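PDB 4YIV: apical membrane antigen AMA1 from Toxoplasma gondii ME49, which helps the parasite invade host cells as an essential microneme protein of the moving junction, the ring formed between parasite and host plasma membranes. Local coordinates for residues W241-C246 / A375-A380; C246-E251 / C322-S327; Y300-V305 / K312-D317. All blocks are in the same frame, centred on the assembly; numbering follows the deposited sequence.

Interaction 1: residues W241-C246 / A375-A380; sequences WKKGRC and ACDVQA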
loop_
_atom_site.group_PDB
_atom_site.type_symbol
_atom_site.label_atom_id
_atom_site.label_comp_id
_atom_site.label_asym_id
_atom_site.label_seq_id
_atom_site.Cartn_x
_atom_site.Cartn_y
_atom_site.Cartn_z
ATOM N N TRP A 241 10.027 -20.406 -7.162
ATOM C CA TRP A 241 10.734 -21.683 -7.141
ATOM C C TRP A 241 10.184 -22.593 -8.234
ATOM O O TRP A 241 9.020 -22.999 -8.188
ATOM C CB TRP A 241 10.600 -22.350 -5.771
ATOM C CG TRP A 241 11.534 -23.529 -5.590
ATOM C CD1 TRP A 241 11.197 -24.860 -5.589
ATOM C CD2 TRP A 241 12.953 -23.476 -5.395
ATOM N NE1 TRP A 241 12.319 -25.631 -5.406
ATOM C CE2 TRP A 241 13.410 -24.807 -5.285
ATOM C CE3 TRP A 241 13.884 -22.434 -5.301
ATOM C CZ2 TRP A 241 14.750 -25.119 -5.079
ATOM C CZ3 TRP A 241 15.219 -22.745 -5.099
ATOM C CH2 TRP A 241 15.638 -24.076 -4.991
ATOM N N LYS A 242 11.025 -22.896 -9.220
ATOM C CA LYS A 242 10.638 -23.753 -10.336
ATOM C C LYS A 242 11.808 -24.620 -10.806
ATOM O O LYS A 242 12.947 -24.145 -10.905
ATOM C CB LYS A 242 10.109 -22.903 -11.495
ATOM C CG LYS A 242 8.593 -22.630 -11.428
ATOM C CD LYS A 242 8.129 -21.533 -12.403
ATOM C CE LYS A 242 8.654 -21.714 -13.842
ATOM N NZ LYS A 242 8.229 -22.975 -14.523
ATOM N N LYS A 243 11.520 -25.895 -11.083
ATOM C CA LYS A 243 12.546 -26.835 -11.551
ATOM C C LYS A 243 13.754 -26.836 -10.617
ATOM O O LYS A 243 14.898 -26.647 -11.050
ATOM C CB LYS A 243 12.976 -26.478 -12.974
ATOM C CG LYS A 243 11.837 -26.518 -13.991
ATOM C CD LYS A 243 12.237 -25.896 -15.347
ATOM C CE LYS A 243 12.263 -24.354 -15.307
ATOM N NZ LYS A 243 12.913 -23.720 -16.506
ATOM N N GLY A 244 13.481 -27.003 -9.328
ATOM C CA GLY A 244 14.518 -27.059 -8.322
ATOM C C GLY A 244 15.445 -25.865 -8.227
ATOM O O GLY A 244 16.556 -26.006 -7.720
ATOM N N ARG A 245 15.025 -24.689 -8.693
ATOM C CA ARG A 245 15.828 -23.492 -8.432
ATOM C C ARG A 245 14.975 -22.222 -8.370
ATOM O O ARG A 245 13.768 -22.260 -8.610
ATOM C CB ARG A 245 16.931 -23.340 -9.480
ATOM C CG ARG A 245 16.471 -23.210 -10.900
ATOM C CD ARG A 245 17.671 -23.011 -11.822
ATOM N NE ARG A 245 17.267 -22.684 -13.191
ATOM C CZ ARG A 245 17.344 -21.471 -13.745
ATOM N NH1 ARG A 245 17.831 -20.439 -13.065
ATOM N NH2 ARG A 245 16.937 -21.282 -14.993
ATOM N N CYS A 246 15.603 -21.104 -8.023
ATOM C CA CYS A 246 14.849 -19.861 -7.883
ATOM C C CYS A 246 14.982 -19.071 -9.160
ATOM O O CYS A 246 16.083 -18.657 -9.541
ATOM C CB CYS A 246 15.321 -19.016 -6.689
ATOM S SG CYS A 246 14.225 -17.554 -6.447
ATOM N N ALA A 375 19.936 -29.945 -8.192
ATOM C CA ALA A 375 19.916 -30.703 -9.445
ATOM C C ALA A 375 19.922 -29.773 -10.646
ATOM O O ALA A 375 19.358 -28.678 -10.596
ATOM C CB ALA A 375 18.713 -31.608 -9.494
ATOM N N CYS A 376 20.556 -30.207 -11.728
ATOM C CA CYS A 376 20.721 -29.331 -12.873
ATOM C C CYS A 376 19.391 -29.144 -13.575
ATOM O O CYS A 376 18.668 -30.104 -13.831
ATOM C CB CYS A 376 21.749 -29.879 -13.855
ATOM S SG CYS A 376 21.935 -28.843 -15.321
ATOM N N ASP A 377 19.069 -27.889 -13.859
ATOM C CA ASP A 377 17.931 -27.554 -14.692
ATOM C C ASP A 377 18.374 -27.688 -16.146
ATOM O O ASP A 377 19.015 -26.793 -16.691
ATOM C CB ASP A 377 17.429 -26.137 -14.370
ATOM C CG ASP A 377 16.306 -25.679 -15.288
ATOM O OD1 ASP A 377 15.710 -26.522 -15.995
ATOM O OD2 ASP A 377 16.016 -24.463 -15.293
ATOM N N VAL A 378 18.049 -28.822 -16.760
ATOM C CA VAL A 378 18.465 -29.093 -18.133
ATOM C C VAL A 378 17.835 -28.111 -19.123
ATOM O O VAL A 378 18.488 -27.688 -20.077
ATOM C CB VAL A 378 18.116 -30.540 -18.541
ATOM C CG1 VAL A 378 18.948 -31.526 -17.724
ATOM C CG2 VAL A 378 16.623 -30.820 -18.369
ATOM N N GLN A 379 16.577 -27.746 -18.880
ATOM C CA GLN A 379 15.844 -26.816 -19.741
ATOM C C GLN A 379 16.588 -25.486 -19.908
ATOM O O GLN A 379 16.591 -24.909 -20.997
ATOM C CB GLN A 379 14.429 -26.583 -19.176
ATOM C CG GLN A 379 13.759 -25.227 -19.515
ATOM C CD GLN A 379 13.398 -25.067 -20.988
ATOM O OE1 GLN A 379 12.830 -25.970 -21.602
ATOM N NE2 GLN A 379 13.718 -23.904 -21.556
ATOM N N ALA A 380 17.217 -25.007 -18.835
ATOM C CA ALA A 380 17.940 -23.731 -18.860
ATOM C C ALA A 380 19.444 -23.948 -18.711
ATOM O O ALA A 380 20.244 -23.050 -18.977
ATOM C CB ALA A 380 17.421 -22.798 -17.755
#
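Asp377 OD2 is gripped by two basic side chains that reach it from one beta turn. The straighter of the two Arg245 bonds is donated by NE, which lies 3.0 Å from Asp377 OD2 with an angle of 162° at the hydrogen; it meets the anti lone pair, on the side away from OD1, and the oxygen sits in the guanidinium plane. A weak second bond comes from Arg245 NH2, 3.3 Å from the same Asp377 OD2, and a weak third from Lys243 NZ at 3.4 Å. The carboxylate and guanidinium planes are 35° apart, and OD2 alone meets the guanidinium edge, so this is not a two-oxygen, bidentate pairing; both salt bridges converge on one oxygen. Two cations at such range probably hold Asp377 ionised.

Approach routes differ. Arg245 starts with CG between its backbone N and carbonyl carbon (chi1 60°) and then runs extended to NE, crossing the aspartate nearly at a right angle. Lys243 crosses the acid obliquely, its CD 3.6 Å from Asp377 OD1, and bends at chi3, which brings NZ to OD2 near the carboxylate plane and within 3.5 Å of Gln379 CG. Ala380 CB presses obliquely on the guanidinium, 3.2 Å from Arg245 NH2.

The geometry behind this is a type I' turn from Lys242 to Arg245, closed by Arg245 N to Lys242 O at 3.1 Å, with positive phi at Lys243 and Gly244. The remaining guanidinium donors turn elsewhere: NH1 to Ser397 OG, NH2 also to Glu251 OE1. The turn joins strands 236-242 and 245-248 and meets the loop between strands 372-373 and 384-389, while Gln384, on the latter strand, accepts a hydrogen bond from Cys246 N.

Interaction 2: residues C246-E251 / C322-S327; sequences CLDYTE and CLVSDS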
loop_
_atom_site.group_PDB
_atom_site.type_symbol
_atom_site.label_atom_id
_atom_site.label_comp_id
_atom_site.label_asym_id
_atom_site.label_seq_id
_atom_site.Cartn_x
_atom_site.Cartn_y
_atom_site.Cartn_z
ATOM N N CYS A 246 15.603 -21.104 -8.023
ATOM C CA CYS A 246 14.849 -19.861 -7.883
ATOM C C CYS A 246 14.982 -19.071 -9.160
ATOM O O CYS A 246 16.083 -18.657 -9.541
ATOM C CB CYS A 246 15.321 -19.016 -6.689
ATOM S SG CYS A 246 14.225 -17.554 -6.447
ATOM N N LEU A 247 13.856 -18.884 -9.841
ATOM C CA LEU A 247 13.838 -18.066 -11.054
ATOM C C LEU A 247 13.363 -16.655 -10.707
ATOM O O LEU A 247 12.208 -16.461 -10.294
ATOM C CB LEU A 247 12.918 -18.654 -12.119
ATOM C CG LEU A 247 13.047 -20.124 -12.538
ATOM C CD1 LEU A 247 12.433 -20.311 -13.896
ATOM C CD2 LEU A 247 14.463 -20.561 -12.563
ATOM N N ASP A 248 14.230 -15.673 -10.877
ATOM C CA ASP A 248 13.773 -14.317 -10.657
ATOM C C ASP A 248 12.871 -13.960 -11.825
ATOM O O ASP A 248 12.857 -14.659 -12.831
ATOM C CB ASP A 248 14.912 -13.318 -10.511
ATOM C CG ASP A 248 15.683 -13.068 -11.804
ATOM O OD1 ASP A 248 15.156 -12.410 -12.732
ATOM O OD2 ASP A 248 16.865 -13.465 -11.863
ATOM N N TYR A 249 12.138 -12.858 -11.692
ATOM C CA TYR A 249 11.089 -12.557 -12.643
ATOM C C TYR A 249 11.578 -12.411 -14.090
ATOM O O TYR A 249 10.801 -12.630 -15.019
ATOM C CB TYR A 249 10.375 -11.284 -12.236
ATOM C CG TYR A 249 9.554 -11.342 -10.963
ATOM C CD1 TYR A 249 9.033 -12.533 -10.472
ATOM C CD2 TYR A 249 9.265 -10.163 -10.277
ATOM C CE1 TYR A 249 8.288 -12.557 -9.339
ATOM C CE2 TYR A 249 8.507 -10.180 -9.150
ATOM C CZ TYR A 249 8.032 -11.358 -8.675
ATOM O OH TYR A 249 7.264 -11.319 -7.542
ATOM N N THR A 250 12.832 -12.025 -14.304
ATOM C CA THR A 250 13.283 -11.789 -15.671
ATOM C C THR A 250 13.288 -13.090 -16.486
ATOM O O THR A 250 13.411 -13.051 -17.702
ATOM C CB THR A 250 14.682 -11.161 -15.736
ATOM O OG1 THR A 250 15.651 -12.059 -15.172
ATOM C CG2 THR A 250 14.703 -9.819 -15.035
ATOM N N GLU A 251 13.146 -14.225 -15.814
ATOM C CA GLU A 251 13.169 -15.527 -16.473
ATOM C C GLU A 251 11.777 -16.041 -16.802
ATOM O O GLU A 251 11.644 -17.085 -17.429
ATOM C CB GLU A 251 13.879 -16.570 -15.596
ATOM C CG GLU A 251 15.373 -16.339 -15.445
ATOM C CD GLU A 251 16.116 -17.610 -15.037
ATOM O OE1 GLU A 251 15.970 -18.644 -15.736
ATOM O OE2 GLU A 251 16.831 -17.580 -14.013
ATOM N N CYS A 322 10.675 -17.232 -3.371
ATOM C CA CYS A 322 12.106 -17.283 -3.138
ATOM C C CYS A 322 12.730 -15.957 -3.584
ATOM O O CYS A 322 12.046 -15.066 -4.110
ATOM C CB CYS A 322 12.749 -18.471 -3.869
ATOM S SG CYS A 322 12.565 -18.483 -5.687
ATOM N N LEU A 323 14.028 -15.839 -3.351
ATOM C CA LEU A 323 14.788 -14.648 -3.675
ATOM C C LEU A 323 16.062 -15.022 -4.370
ATOM O O LEU A 323 16.641 -16.078 -4.111
ATOM C CB LEU A 323 15.147 -13.851 -2.418
ATOM C CG LEU A 323 14.022 -13.387 -1.504
ATOM C CD1 LEU A 323 14.586 -12.771 -0.222
ATOM C CD2 LEU A 323 13.161 -12.398 -2.275
ATOM N N VAL A 324 16.521 -14.123 -5.215
ATOM C CA VAL A 324 17.791 -14.268 -5.891
ATOM C C VAL A 324 18.647 -13.098 -5.462
ATOM O O VAL A 324 18.218 -11.952 -5.565
ATOM C CB VAL A 324 17.610 -14.305 -7.430
ATOM C CG1 VAL A 324 18.945 -14.104 -8.179
ATOM C CG2 VAL A 324 16.926 -15.598 -7.832
ATOM N N SER A 325 19.860 -13.382 -4.973
ATOM C CA SER A 325 20.792 -12.326 -4.555
ATOM C C SER A 325 21.248 -11.472 -5.715
ATOM O O SER A 325 21.580 -11.982 -6.779
ATOM C CB SER A 325 22.023 -12.941 -3.872
ATOM O OG SER A 325 21.625 -13.997 -3.031
ATOM N N ASP A 326 21.310 -10.166 -5.492
ATOM C CA ASP A 326 21.789 -9.232 -6.499
ATOM C C ASP A 326 22.003 -7.907 -5.804
ATOM O O ASP A 326 21.054 -7.210 -5.483
ATOM C CB ASP A 326 20.791 -9.085 -7.651
ATOM C CG ASP A 326 21.212 -8.031 -8.672
ATOM O OD1 ASP A 326 22.309 -7.437 -8.516
ATOM O OD2 ASP A 326 20.447 -7.777 -9.639
ATOM N N SER A 327 23.258 -7.558 -5.565
ATOM C CA SER A 327 23.566 -6.410 -4.733
ATOM C C SER A 327 23.054 -5.091 -5.328
ATOM O O SER A 327 22.843 -4.113 -4.601
ATOM C CB SER A 327 25.093 -6.350 -4.499
ATOM O OG SER A 327 25.786 -6.138 -5.729
#
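Cys246 and Cys322 are joined through a disulfide, their SG atoms 2.0 Å apart with chi3 of 92°, close to the relaxed right angle for such a bond. The two half-cystines use different torsions: Cys246 has SG anti to its backbone N (chi1 -174°), whereas Cys322 carries SG between N and the carbonyl carbon. This is the tight end of the contact. Cys246 SG also lies 3.5 Å from Leu323 N, and the CG2 branch of Val324 packs on it at 3.6 Å. The same Val324 CG2 comes to 3.6 Å from Cys246 O, so one methyl touches both the sulfur and the carbonyl oxygen of Cys246.

Further along, the contact thins. Asp248 CB stands 4.1 Å from Val324 CG2, no hydrogen bond crosses between the segments, and beyond this point the chains diverge toward the exposed Glu251 and Ser327. The axes of strands 246-248 and 322-326, 6.5 Å apart at closest approach, run at 69° to each other. Asp248 OD1 turns to its own segment, accepting from Thr250 N at 2.8 Å in an Asx turn at the start of the 3-10 segment 249-251, while OD2 makes a long, weak ion pair with Arg237.

Leu247 and Leu323 point away from the opposite segment; Leu323 packs on Tyr236, Phe238 and Phe14. Between the two strands in sheet order runs strand 236-242, to which both are hydrogen-bonded: Leu247 pairs with Val240, Cys322 with Gly239 and Val324 with Arg237. The disulfide thus links the outer strands of a three-stranded antiparallel sheet, consistent with the PAN-type fold of the AMA1 family, with Phe14 of helix 13-16 touching Cys322 and Tyr300 of strand 300-305 touching Tyr249.

Interaction 3: residues Y300-V305 / K312-D317; sequences YGFYYV and KCALSD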
loop_
_atom_site.group_PDB
_atom_site.type_symbol
_atom_site.label_atom_id
_atom_site.label_comp_id
_atom_site.label_asym_id
_atom_site.label_seq_id
_atom_site.Cartn_x
_atom_site.Cartn_y
_atom_site.Cartn_z
ATOM N N TYR A 300 4.197 -6.734 -7.869
ATOM C CA TYR A 300 5.545 -7.085 -7.435
ATOM C C TYR A 300 6.543 -6.688 -8.472
ATOM O O TYR A 300 6.304 -6.815 -9.682
ATOM C CB TYR A 300 5.639 -8.603 -7.162
ATOM C CG TYR A 300 4.542 -9.093 -6.307
ATOM C CD1 TYR A 300 4.582 -8.885 -4.931
ATOM C CD2 TYR A 300 3.438 -9.724 -6.840
ATOM C CE1 TYR A 300 3.594 -9.280 -4.135
ATOM C CE2 TYR A 300 2.416 -10.139 -6.028
ATOM C CZ TYR A 300 2.511 -9.918 -4.671
ATOM O OH TYR A 300 1.518 -10.305 -3.828
ATOM N N GLY A 301 7.683 -6.179 -8.031
ATOM C CA GLY A 301 8.692 -5.851 -9.002
ATOM C C GLY A 301 10.059 -5.630 -8.423
ATOM O O GLY A 301 10.228 -5.589 -7.188
ATOM N N PHE A 302 11.037 -5.524 -9.311
ATOM C CA PHE A 302 12.355 -5.047 -8.891
ATOM C C PHE A 302 13.102 -4.264 -9.922
ATOM O O PHE A 302 12.975 -4.447 -11.135
ATOM C CB PHE A 302 13.249 -6.211 -8.411
ATOM C CG PHE A 302 13.427 -7.343 -9.406
ATOM C CD1 PHE A 302 14.420 -7.297 -10.390
ATOM C CD2 PHE A 302 12.610 -8.473 -9.335
ATOM C CE1 PHE A 302 14.593 -8.379 -11.279
ATOM C CE2 PHE A 302 12.788 -9.553 -10.202
ATOM C CZ PHE A 302 13.780 -9.499 -11.171
ATOM N N TYR A 303 13.878 -3.340 -9.379
ATOM C CA TYR A 303 14.868 -2.628 -10.120
ATOM C C TYR A 303 16.118 -3.492 -10.233
ATOM O O TYR A 303 16.484 -4.186 -9.283
ATOM C CB TYR A 303 15.172 -1.332 -9.418
ATOM C CG TYR A 303 16.290 -0.601 -10.056
ATOM C CD1 TYR A 303 17.598 -0.856 -9.675
ATOM C CD2 TYR A 303 16.054 0.342 -11.040
ATOM C CE1 TYR A 303 18.635 -0.201 -10.252
ATOM C CE2 TYR A 303 17.102 1.002 -11.636
ATOM C CZ TYR A 303 18.393 0.725 -11.219
ATOM O OH TYR A 303 19.476 1.358 -11.770
ATOM N N TYR A 304 16.750 -3.476 -11.400
ATOM C CA TYR A 304 18.025 -4.152 -11.598
ATOM C C TYR A 304 18.737 -3.459 -12.744
ATOM O O TYR A 304 18.172 -2.586 -13.387
ATOM C CB TYR A 304 17.846 -5.645 -11.886
ATOM C CG TYR A 304 17.195 -5.961 -13.227
ATOM C CD1 TYR A 304 15.840 -5.748 -13.437
ATOM C CD2 TYR A 304 17.941 -6.471 -14.267
ATOM C CE1 TYR A 304 15.251 -6.030 -14.651
ATOM C CE2 TYR A 304 17.372 -6.764 -15.488
ATOM C CZ TYR A 304 16.030 -6.546 -15.682
ATOM O OH TYR A 304 15.470 -6.845 -16.903
ATOM N N VAL A 305 19.984 -3.852 -12.979
ATOM C CA VAL A 305 20.798 -3.253 -14.016
ATOM C C VAL A 305 21.113 -4.337 -15.027
ATOM O O VAL A 305 21.612 -5.406 -14.681
ATOM C CB VAL A 305 22.082 -2.646 -13.452
ATOM C CG1 VAL A 305 22.947 -2.090 -14.586
ATOM C CG2 VAL A 305 21.733 -1.545 -12.467
ATOM N N LYS A 312 16.573 -1.230 -15.323
ATOM C CA LYS A 312 15.307 -1.829 -15.768
ATOM C C LYS A 312 14.403 -2.191 -14.590
ATOM O O LYS A 312 14.854 -2.310 -13.448
ATOM C CB LYS A 312 15.584 -3.058 -16.641
ATOM C CG LYS A 312 16.194 -2.633 -17.985
ATOM C CD LYS A 312 16.340 -3.773 -18.948
ATOM C CE LYS A 312 16.803 -3.285 -20.323
ATOM N NZ LYS A 312 16.861 -4.441 -21.260
ATOM N N CYS A 313 13.137 -2.361 -14.883
ATOM C CA CYS A 313 12.169 -2.699 -13.890
ATOM C C CYS A 313 11.403 -3.909 -14.329
ATOM O O CYS A 313 10.796 -3.879 -15.342
ATOM C CB CYS A 313 11.219 -1.544 -13.653
ATOM S SG CYS A 313 10.052 -1.817 -12.330
ATOM N N ALA A 314 11.472 -4.969 -13.551
ATOM C CA ALA A 314 10.746 -6.196 -13.850
ATOM C C ALA A 314 9.531 -6.302 -12.977
ATOM O O ALA A 314 9.649 -6.294 -11.748
ATOM C CB ALA A 314 11.612 -7.400 -13.650
ATOM N N LEU A 315 8.373 -6.465 -13.616
ATOM C CA LEU A 315 7.082 -6.523 -12.938
ATOM C C LEU A 315 6.305 -7.810 -13.185
ATOM O O LEU A 315 6.225 -8.300 -14.326
ATOM C CB LEU A 315 6.229 -5.369 -13.387
ATOM C CG LEU A 315 6.843 -3.982 -13.281
ATOM C CD1 LEU A 315 6.050 -3.033 -14.097
ATOM C CD2 LEU A 315 6.770 -3.553 -11.855
ATOM N N SER A 316 5.743 -8.357 -12.118
ATOM C CA SER A 316 5.052 -9.653 -12.183
ATOM C C SER A 316 3.868 -9.703 -11.222
ATOM O O SER A 316 3.852 -8.966 -10.230
ATOM C CB SER A 316 6.038 -10.767 -11.853
ATOM O OG SER A 316 5.381 -12.004 -11.754
ATOM N N ASP A 317 2.875 -10.552 -11.511
ATOM C CA ASP A 317 1.782 -10.828 -10.588
ATOM C C ASP A 317 2.011 -12.119 -9.812
ATOM O O ASP A 317 1.144 -12.559 -9.058
ATOM C CB ASP A 317 0.432 -10.889 -11.321
ATOM C CG ASP A 317 0.361 -12.009 -12.368
ATOM O OD1 ASP A 317 1.336 -12.777 -12.498
ATOM O OD2 ASP A 317 -0.689 -12.126 -13.055
#
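Strands 300-305 and 312-316 form an antiparallel hairpin, their axes 4.7 Å apart at closest approach and 162° between directions. Three hydrogen-bonded pairs, Tyr300 with Ser316, Phe302 with Ala314 and Tyr304 with Lys312, supply six backbone bonds. Ala314 N to Phe302 O and Lys312 N to Tyr304 O are both 2.9 Å; the end bond, Tyr300 N to Ser316 O, stretches to 3.3 Å. Gly301 faces Leu315 in a non-hydrogen-bonded pair with CA atoms only 4.3 Å apart, and its bare CA leaves room for Leu315 CD2 at 4.1 Å.

The face bearing Tyr300, Phe302 and Tyr304 carries most of the side-chain contact. Ala314 CB sits over one face of the Phe302 ring, 4.0 Å from its centroid and 17° off the normal, a CH-pi contact displaced toward the rim. The Tyr304 ring inclines across the partner strand, its CE1 3.6 Å from Lys312 CB; a chi1 of 68°, with CG between the backbone N and carbonyl carbon, swings it there. Tyr300 offers its ring edge to Ser316 O, and its hydroxyl bonds to Leu29 N.

Tyr303, Cys313 and Leu315 occupy the other face, against helix 263-272, where Cys313 is disulfide-bonded to Cys266. The chemistry is therefore divided: direction and register rest on backbone bonds, one face is lined by three aromatic rings that meet the partner strand differently, Phe302 by its face, Tyr304 obliquely and Tyr300 by its edge, and a covalent link ties the opposite face to the helix.

All three contacts lie on the same side of the chain's centre. Interactions 1 and 2 have centres 13 Å apart and share Cys246 and strand 245-248 of the three-stranded sheet; a salt bridge from Arg245 to Glu251 joins them directly. Interaction 3 belongs to a separate five-stranded sheet, its centre 10 Å from that of interaction 2, with Tyr249 and Thr250 packing on Phe302 and Tyr304 between the sheets. Along the chain the closures are concentric: 300-317 falls within 246-327, itself within 241-380. The hairpin builds the five-stranded sheet, the disulfide ties the outer strands of the three-stranded one, and the salt-bridge network ties that sheet to the cysteine-rich C-terminal region of this ectodomain fragment.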